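Long-range contact in aspartate aminotransferase, mitochondrial (Trypanosoma brucei brucei, PDB 4W5K), which probably catalyses the pyridoxal-phosphate-dependent transfer of an amino group between L-aspartate and 2-oxoglutarate, working as a homodimer: residues C196-M210 / P227-Q241. The protein carries 1 engineered substitution. Numbering follows the deposited sequence.
With PLP (pyridoxal-5'-phosphate), chain C.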
loop_
_atom_site.group_PDB
_atom_site.type_symbol
_atom_site.label_atom_id
_atom_site.label_comp_id
_atom_site.label_asym_id
_atom_site.label_seq_id
_atom_site.Cartn_x
_atom_site.Cartn_y
_atom_site.Cartn_z
ATOM N N CYS A 196 -14.339 -24.889 -15.697
ATOM C CA CYS A 196 -13.232 -25.487 -14.964
ATOM C C CYS A 196 -12.748 -26.772 -15.629
ATOM O O CYS A 196 -11.550 -27.055 -15.608
ATOM C CB CYS A 196 -13.644 -25.729 -13.515
ATOM S SG CYS A 196 -13.962 -24.180 -12.593
ATOM N N ASP A 197 -13.644 -27.544 -16.244
ATOM C CA ASP A 197 -13.200 -28.738 -16.963
ATOM C C ASP A 197 -12.262 -28.365 -18.109
ATOM O O ASP A 197 -11.289 -29.072 -18.381
ATOM C CB ASP A 197 -14.390 -29.553 -17.501
ATOM C CG ASP A 197 -15.062 -30.393 -16.418
ATOM O OD1 ASP A 197 -14.455 -30.579 -15.340
ATOM O OD2 ASP A 197 -16.199 -30.872 -16.636
ATOM N N VAL A 198 -12.550 -27.264 -18.792
ATOM C CA VAL A 198 -11.693 -26.852 -19.902
ATOM C C VAL A 198 -10.338 -26.391 -19.360
ATOM O O VAL A 198 -9.286 -26.767 -19.893
ATOM C CB VAL A 198 -12.321 -25.719 -20.737
ATOM C CG1 VAL A 198 -11.397 -25.352 -21.890
ATOM C CG2 VAL A 198 -13.711 -26.134 -21.281
ATOM N N ILE A 199 -10.377 -25.579 -18.306
ATOM C CA ILE A 199 -9.150 -25.071 -17.672
ATOM C C ILE A 199 -8.255 -26.250 -17.264
ATOM O O ILE A 199 -7.027 -26.249 -17.519
ATOM C CB ILE A 199 -9.493 -24.166 -16.454
ATOM C CG1 ILE A 199 -10.057 -22.826 -16.951
ATOM C CG2 ILE A 199 -8.267 -23.954 -15.562
ATOM C CD1 ILE A 199 -10.571 -21.860 -15.846
ATOM N N LYS A 200 -8.844 -27.277 -16.656
ATOM C CA LYS A 200 -8.038 -28.435 -16.251
ATOM C C LYS A 200 -7.444 -29.170 -17.447
ATOM O O LYS A 200 -6.240 -29.472 -17.464
ATOM C CB LYS A 200 -8.854 -29.410 -15.405
ATOM C CG LYS A 200 -8.075 -30.647 -14.947
ATOM C CD LYS A 200 -8.980 -31.597 -14.172
ATOM C CE LYS A 200 -8.249 -32.860 -13.713
ATOM N NZ LYS A 200 -7.211 -32.559 -12.665
ATOM N N ARG A 201 -8.281 -29.447 -18.449
ATOM C CA ARG A 201 -7.856 -30.216 -19.624
ATOM C C ARG A 201 -6.768 -29.518 -20.441
ATOM O O ARG A 201 -5.867 -30.174 -20.995
ATOM C CB ARG A 201 -9.060 -30.513 -20.522
ATOM C CG ARG A 201 -8.692 -31.175 -21.851
ATOM C CD ARG A 201 -9.911 -31.794 -22.530
ATOM N NE ARG A 201 -11.028 -30.859 -22.610
ATOM C CZ ARG A 201 -11.116 -29.871 -23.496
ATOM N NH1 ARG A 201 -10.146 -29.689 -24.390
ATOM N NH2 ARG A 201 -12.179 -29.070 -23.487
ATOM N N ARG A 202 -6.857 -28.198 -20.534
ATOM C CA ARG A 202 -5.877 -27.431 -21.304
ATOM C C ARG A 202 -4.661 -27.036 -20.465
ATOM O O ARG A 202 -3.772 -26.325 -20.953
ATOM C CB ARG A 202 -6.534 -26.180 -21.894
ATOM C CG ARG A 202 -7.612 -26.491 -22.958
ATOM C CD ARG A 202 -6.978 -27.148 -24.182
ATOM N NE ARG A 202 -6.299 -26.174 -25.038
ATOM C CZ ARG A 202 -5.298 -26.458 -25.866
ATOM N NH1 ARG A 202 -4.808 -27.698 -25.948
ATOM N NH2 ARG A 202 -4.768 -25.492 -26.606
ATOM N N ASN A 203 -4.619 -27.519 -19.223
ATOM C CA ASN A 203 -3.526 -27.216 -18.285
ATOM C C ASN A 203 -3.320 -25.713 -18.116
ATOM O O ASN A 203 -2.164 -25.235 -17.982
ATOM C CB ASN A 203 -2.219 -27.890 -18.737
ATOM C CG ASN A 203 -2.332 -29.411 -18.773
ATOM O OD1 ASN A 203 -2.660 -30.043 -17.764
ATOM N ND2 ASN A 203 -2.098 -29.998 -19.947
ATOM N N HIS A 204 -4.439 -24.974 -18.100
ATOM C CA HIS A 204 -4.418 -23.531 -17.876
ATOM C C HIS A 204 -4.210 -23.215 -16.392
ATOM O O HIS A 204 -4.443 -24.049 -15.512
ATOM C CB HIS A 204 -5.732 -22.864 -18.360
ATOM C CG HIS A 204 -5.920 -22.890 -19.847
ATOM N ND1 HIS A 204 -4.866 -22.860 -20.737
ATOM C CD2 HIS A 204 -7.043 -22.940 -20.600
ATOM C CE1 HIS A 204 -5.332 -22.894 -21.973
ATOM N NE2 HIS A 204 -6.655 -22.940 -21.916
ATOM N N ILE A 205 -3.772 -21.997 -16.125
ATOM C CA ILE A 205 -3.540 -21.531 -14.760
ATOM C C ILE A 205 -4.604 -20.495 -14.419
ATOM O O ILE A 205 -4.579 -19.388 -14.954
ATOM C CB ILE A 205 -2.120 -20.912 -14.599
ATOM C CG1 ILE A 205 -1.026 -21.932 -14.961
ATOM C CG2 ILE A 205 -1.913 -20.413 -13.178
ATOM C CD1 ILE A 205 -0.666 -21.974 -16.443
ATOM N N PRO A 206 -5.575 -20.858 -13.560
ATOM C CA PRO A 206 -6.657 -19.928 -13.219
ATOM C C PRO A 206 -6.211 -18.854 -12.242
ATOM O O PRO A 206 -5.575 -19.191 -11.243
ATOM C CB PRO A 206 -7.703 -20.823 -12.565
ATOM C CG PRO A 206 -6.907 -21.972 -12.018
ATOM C CD PRO A 206 -5.791 -22.200 -12.980
ATOM N N PHE A 207 -6.542 -17.601 -12.556
ATOM C CA PHE A 207 -6.276 -16.437 -11.677
ATOM C C PHE A 207 -7.653 -15.873 -11.336
ATOM O O PHE A 207 -8.288 -15.218 -12.160
ATOM C CB PHE A 207 -5.401 -15.416 -12.413
ATOM C CG PHE A 207 -4.658 -14.439 -11.522
ATOM C CD1 PHE A 207 -5.247 -13.877 -10.402
ATOM C CD2 PHE A 207 -3.334 -14.106 -11.837
ATOM C CE1 PHE A 207 -4.539 -12.961 -9.592
ATOM C CE2 PHE A 207 -2.596 -13.183 -11.041
ATOM C CZ PHE A 207 -3.203 -12.614 -9.909
ATOM N N VAL A 208 -8.115 -16.166 -10.133
ATOM C CA VAL A 208 -9.464 -15.766 -9.681
ATOM C C VAL A 208 -9.422 -14.399 -9.021
ATOM O O VAL A 208 -8.706 -14.198 -8.040
ATOM C CB VAL A 208 -10.022 -16.774 -8.703
ATOM C CG1 VAL A 208 -11.419 -16.292 -8.153
ATOM C CG2 VAL A 208 -10.174 -18.105 -9.376
ATOM N N ASP A 209 -10.153 -13.445 -9.582
ATOM C CA ASP A 209 -10.371 -12.158 -8.924
ATOM C C ASP A 209 -11.674 -12.289 -8.135
ATOM O O ASP A 209 -12.764 -12.360 -8.714
ATOM C CB ASP A 209 -10.430 -11.016 -9.959
ATOM C CG ASP A 209 -10.605 -9.634 -9.313
ATOM O OD1 ASP A 209 -10.939 -9.565 -8.115
ATOM O OD2 ASP A 209 -10.411 -8.610 -10.009
ATOM N N MET A 210 -11.549 -12.398 -6.813
ATOM C CA MET A 210 -12.717 -12.549 -5.933
ATOM C C MET A 210 -12.874 -11.292 -5.088
ATOM O O MET A 210 -12.384 -11.224 -3.948
ATOM C CB MET A 210 -12.580 -13.775 -5.016
ATOM C CG MET A 210 -13.878 -14.027 -4.203
ATOM S SD MET A 210 -13.927 -15.615 -3.365
ATOM C CE MET A 210 -12.636 -15.384 -2.153
ATOM N N PRO A 227 -13.101 -20.518 -6.652
ATOM C CA PRO A 227 -11.777 -20.943 -6.146
ATOM C C PRO A 227 -11.819 -22.283 -5.396
ATOM O O PRO A 227 -10.891 -23.093 -5.494
ATOM C CB PRO A 227 -11.375 -19.793 -5.215
ATOM C CG PRO A 227 -12.668 -19.131 -4.846
ATOM C CD PRO A 227 -13.538 -19.244 -6.057
ATOM N N ARG A 228 -12.907 -22.552 -4.681
ATOM C CA ARG A 228 -12.982 -23.821 -3.974
ATOM C C ARG A 228 -13.064 -25.011 -4.932
ATOM O O ARG A 228 -12.496 -26.084 -4.680
ATOM C CB ARG A 228 -14.170 -23.815 -3.017
ATOM C CG ARG A 228 -14.004 -22.802 -1.913
ATOM C CD ARG A 228 -15.104 -22.884 -0.874
ATOM N NE ARG A 228 -14.976 -21.771 0.071
ATOM C CZ ARG A 228 -15.786 -21.571 1.108
ATOM N NH1 ARG A 228 -16.769 -22.428 1.354
ATOM N NH2 ARG A 228 -15.594 -20.527 1.910
ATOM N N HIS A 229 -13.748 -24.823 -6.050
ATOM C CA HIS A 229 -13.901 -25.910 -7.007
ATOM C C HIS A 229 -12.563 -26.146 -7.755
ATOM O O HIS A 229 -12.169 -27.301 -8.034
ATOM C CB HIS A 229 -15.046 -25.584 -7.974
ATOM C CG HIS A 229 -15.390 -26.690 -8.921
ATOM N ND1 HIS A 229 -16.046 -27.838 -8.526
ATOM C CD2 HIS A 229 -15.206 -26.802 -10.257
ATOM C CE1 HIS A 229 -16.238 -28.617 -9.577
ATOM N NE2 HIS A 229 -15.738 -28.009 -10.641
ATOM N N LEU A 230 -11.869 -25.055 -8.070
ATOM C CA LEU A 230 -10.632 -25.164 -8.854
ATOM C C LEU A 230 -9.457 -25.672 -8.039
ATOM O O LEU A 230 -8.528 -26.275 -8.597
ATOM C CB LEU A 230 -10.249 -23.814 -9.466
ATOM C CG LEU A 230 -10.968 -23.483 -10.768
ATOM C CD1 LEU A 230 -10.868 -21.981 -11.043
ATOM C CD2 LEU A 230 -10.432 -24.326 -11.915
ATOM N N VAL A 231 -9.458 -25.423 -6.734
ATOM C CA VAL A 231 -8.203 -25.651 -5.994
ATOM C C VAL A 231 -7.819 -27.148 -5.981
ATOM O O VAL A 231 -6.638 -27.487 -5.844
ATOM C CB VAL A 231 -8.286 -25.062 -4.553
ATOM C CG1 VAL A 231 -9.138 -25.932 -3.646
ATOM C CG2 VAL A 231 -6.874 -24.863 -3.968
ATOM N N ASP A 232 -8.792 -28.038 -6.205
ATOM C CA ASP A 232 -8.508 -29.481 -6.293
ATOM C C ASP A 232 -8.260 -29.990 -7.717
ATOM O O ASP A 232 -7.936 -31.161 -7.907
ATOM C CB ASP A 232 -9.658 -30.311 -5.695
ATOM C CG ASP A 232 -10.543 -29.509 -4.750
ATOM O OD1 ASP A 232 -11.487 -28.852 -5.242
ATOM O OD2 ASP A 232 -10.304 -29.545 -3.517
ATOM N N MET A 233 -8.424 -29.128 -8.714
ATOM C CA MET A 233 -8.427 -29.576 -10.107
ATOM C C MET A 233 -7.141 -29.279 -10.862
ATOM O O MET A 233 -6.847 -29.910 -11.885
ATOM C CB MET A 233 -9.590 -28.921 -10.846
ATOM C CG MET A 233 -10.927 -29.297 -10.297
ATOM S SD MET A 233 -12.219 -28.439 -11.218
ATOM C CE MET A 233 -12.039 -29.244 -12.799
ATOM N N VAL A 234 -6.399 -28.294 -10.374
ATOM C CA VAL A 234 -5.211 -27.805 -11.062
ATOM C C VAL A 234 -4.033 -27.725 -10.080
ATOM O O VAL A 234 -4.241 -27.581 -8.879
ATOM C CB VAL A 234 -5.470 -26.409 -11.706
ATOM C CG1 VAL A 234 -6.640 -26.475 -12.696
ATOM C CG2 VAL A 234 -5.728 -25.324 -10.630
ATOM N N PRO A 235 -2.800 -27.833 -10.597
ATOM C CA PRO A 235 -1.559 -27.733 -9.810
ATOM C C PRO A 235 -1.411 -26.373 -9.122
ATOM O O PRO A 235 -1.061 -26.327 -7.947
ATOM C CB PRO A 235 -0.458 -27.938 -10.854
ATOM C CG PRO A 235 -1.124 -28.721 -11.943
ATOM C CD PRO A 235 -2.532 -28.207 -11.994
ATOM N N ASN A 236 -1.678 -25.290 -9.843
ATOM C CA ASN A 236 -1.588 -23.949 -9.269
ATOM C C ASN A 236 -2.825 -23.127 -9.570
ATOM O O ASN A 236 -3.192 -22.967 -10.741
ATOM C CB ASN A 236 -0.362 -23.192 -9.806
ATOM C CG ASN A 236 0.936 -23.934 -9.581
ATOM O OD1 ASN A 236 1.474 -24.564 -10.495
ATOM N ND2 ASN A 236 1.448 -23.867 -8.365
ATOM N N LEU A 237 -3.445 -22.603 -8.507
ATOM C CA LEU A 237 -4.524 -21.624 -8.570
ATOM C C LEU A 237 -4.111 -20.330 -7.850
ATOM O O LEU A 237 -3.514 -20.394 -6.782
ATOM C CB LEU A 237 -5.792 -22.195 -7.923
ATOM C CG LEU A 237 -6.843 -21.194 -7.416
ATOM C CD1 LEU A 237 -7.632 -20.611 -8.601
ATOM C CD2 LEU A 237 -7.806 -21.875 -6.425
ATOM N N ILE A 238 -4.421 -19.171 -8.436
ATOM C CA ILE A 238 -4.155 -17.885 -7.790
ATOM C C ILE A 238 -5.491 -17.249 -7.432
ATOM O O ILE A 238 -6.418 -17.295 -8.238
ATOM C CB ILE A 238 -3.373 -16.916 -8.701
ATOM C CG1 ILE A 238 -2.122 -17.596 -9.254
ATOM C CG2 ILE A 238 -2.977 -15.621 -7.937
ATOM C CD1 ILE A 238 -2.208 -17.871 -10.713
ATOM N N VAL A 239 -5.588 -16.663 -6.238
ATOM C CA VAL A 239 -6.808 -15.961 -5.845
ATOM C C VAL A 239 -6.454 -14.584 -5.284
ATOM O O VAL A 239 -5.648 -14.499 -4.355
ATOM C CB VAL A 239 -7.611 -16.723 -4.772
ATOM C CG1 VAL A 239 -8.921 -15.969 -4.466
ATOM C CG2 VAL A 239 -7.941 -18.152 -5.241
ATOM N N ALA A 240 -7.035 -13.523 -5.864
ATOM C CA ALA A 240 -6.904 -12.164 -5.336
ATOM C C ALA A 240 -8.189 -11.864 -4.592
ATOM O O ALA A 240 -9.270 -11.856 -5.191
ATOM C CB ALA A 240 -6.685 -11.146 -6.459
ATOM N N GLN A 241 -8.071 -11.656 -3.283
ATOM C CA GLN A 241 -9.235 -11.554 -2.415
ATOM C C GLN A 241 -9.343 -10.142 -1.818
ATOM O O GLN A 241 -8.444 -9.689 -1.111
ATOM C CB GLN A 241 -9.131 -12.631 -1.308
ATOM C CG GLN A 241 -10.176 -12.579 -0.224
ATOM C CD GLN A 241 -9.955 -13.660 0.819
ATOM O OE1 GLN A 241 -8.810 -14.014 1.117
ATOM N NE2 GLN A 241 -11.041 -14.155 1.418
HETATM N N1 PLP C . -11.272 -6.408 -8.925
HETATM C C2 PLP C . -12.590 -6.094 -9.156
HETATM C C2A PLP C . -13.373 -6.968 -10.083
HETATM C C3 PLP C . -13.177 -4.989 -8.540
HETATM O O3 PLP C . -14.482 -4.647 -8.770
HETATM C C4 PLP C . -12.424 -4.201 -7.680
HETATM C C4A PLP C . -13.139 -3.165 -6.858
HETATM O O4A PLP C . -13.477 -2.108 -7.400
HETATM C C5 PLP C . -11.088 -4.518 -7.442
HETATM C C6 PLP C . -10.521 -5.636 -8.057
HETATM C C5A PLP C . -10.232 -3.655 -6.526
HETATM O O4P PLP C . -10.539 -3.898 -5.182
HETATM P P PLP C . -9.726 -3.253 -4.022
HETATM O O1P PLP C . -10.336 -1.946 -3.612
HETATM O O2P PLP C . -8.292 -3.056 -4.450
HETATM O O3P PLP C . -9.814 -4.258 -2.896
HETATM O O HOH W 1 -15.611 -28.951 -13.260
HETATM O O HOH W 2 -10.221 -8.965 -5.473
#
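P206 and V208 meet I238 and A240 along two parallel neighbouring strands, 205-210 and 238-241, in the large sheet of the aminotransferase fold. Four backbone hydrogen bonds pair them, from I238 N to P206 O, nearly straight (176° at the hydrogen), to M210 N to A240 O, more bent (157°). P206, second in its strand, has no N-H to give and sets CD against N236 O (3.5 Å); proline is tolerated because this pairing uses only its oxygen.

On one face of the sheet the branched I238 lays CG2 over the F207 ring, 3.6 Å from its centroid, a CH-pi contact; with CG1 anti to the carbonyl carbon, CG2 falls anti to the backbone N, while CD1 turns back to I205. A240, small enough to fit at the edge of that ring, is also covered by helix 99-110. On the other face L237 CD1 fits between the P206 ring and V208 CG2, 3.7 Å from the latter, and L230 CD1 rests on P206 CB.

L230 also ties in helix 189-201: its CG lies 3.6 Å from C196 SG, a slim group that meets the H229 ring at its edge as well. M233, unbranched and bent at its last torsion, sets SD against C196 CB, while the extended K200 crosses it and turns at its last torsion (chi4 68°) to bond M233 O through NZ (2.8 Å). Farther out, a water joins D197 OD1 to H229 NE2.

At the cofactor end D209 OD2 approaches PLP N1 at 2.6 Å and also accepts a bond from H131. A second water donates to D209 OD1 and A240 O, linking the carboxylate to the adjacent strand. As in related aminotransferases, this aspartate probably keeps the pyridine nitrogen protonated, so the ring can draw electrons from the substrate; the strand pairing and the H131 bond probably fix the carboxylate's orientation.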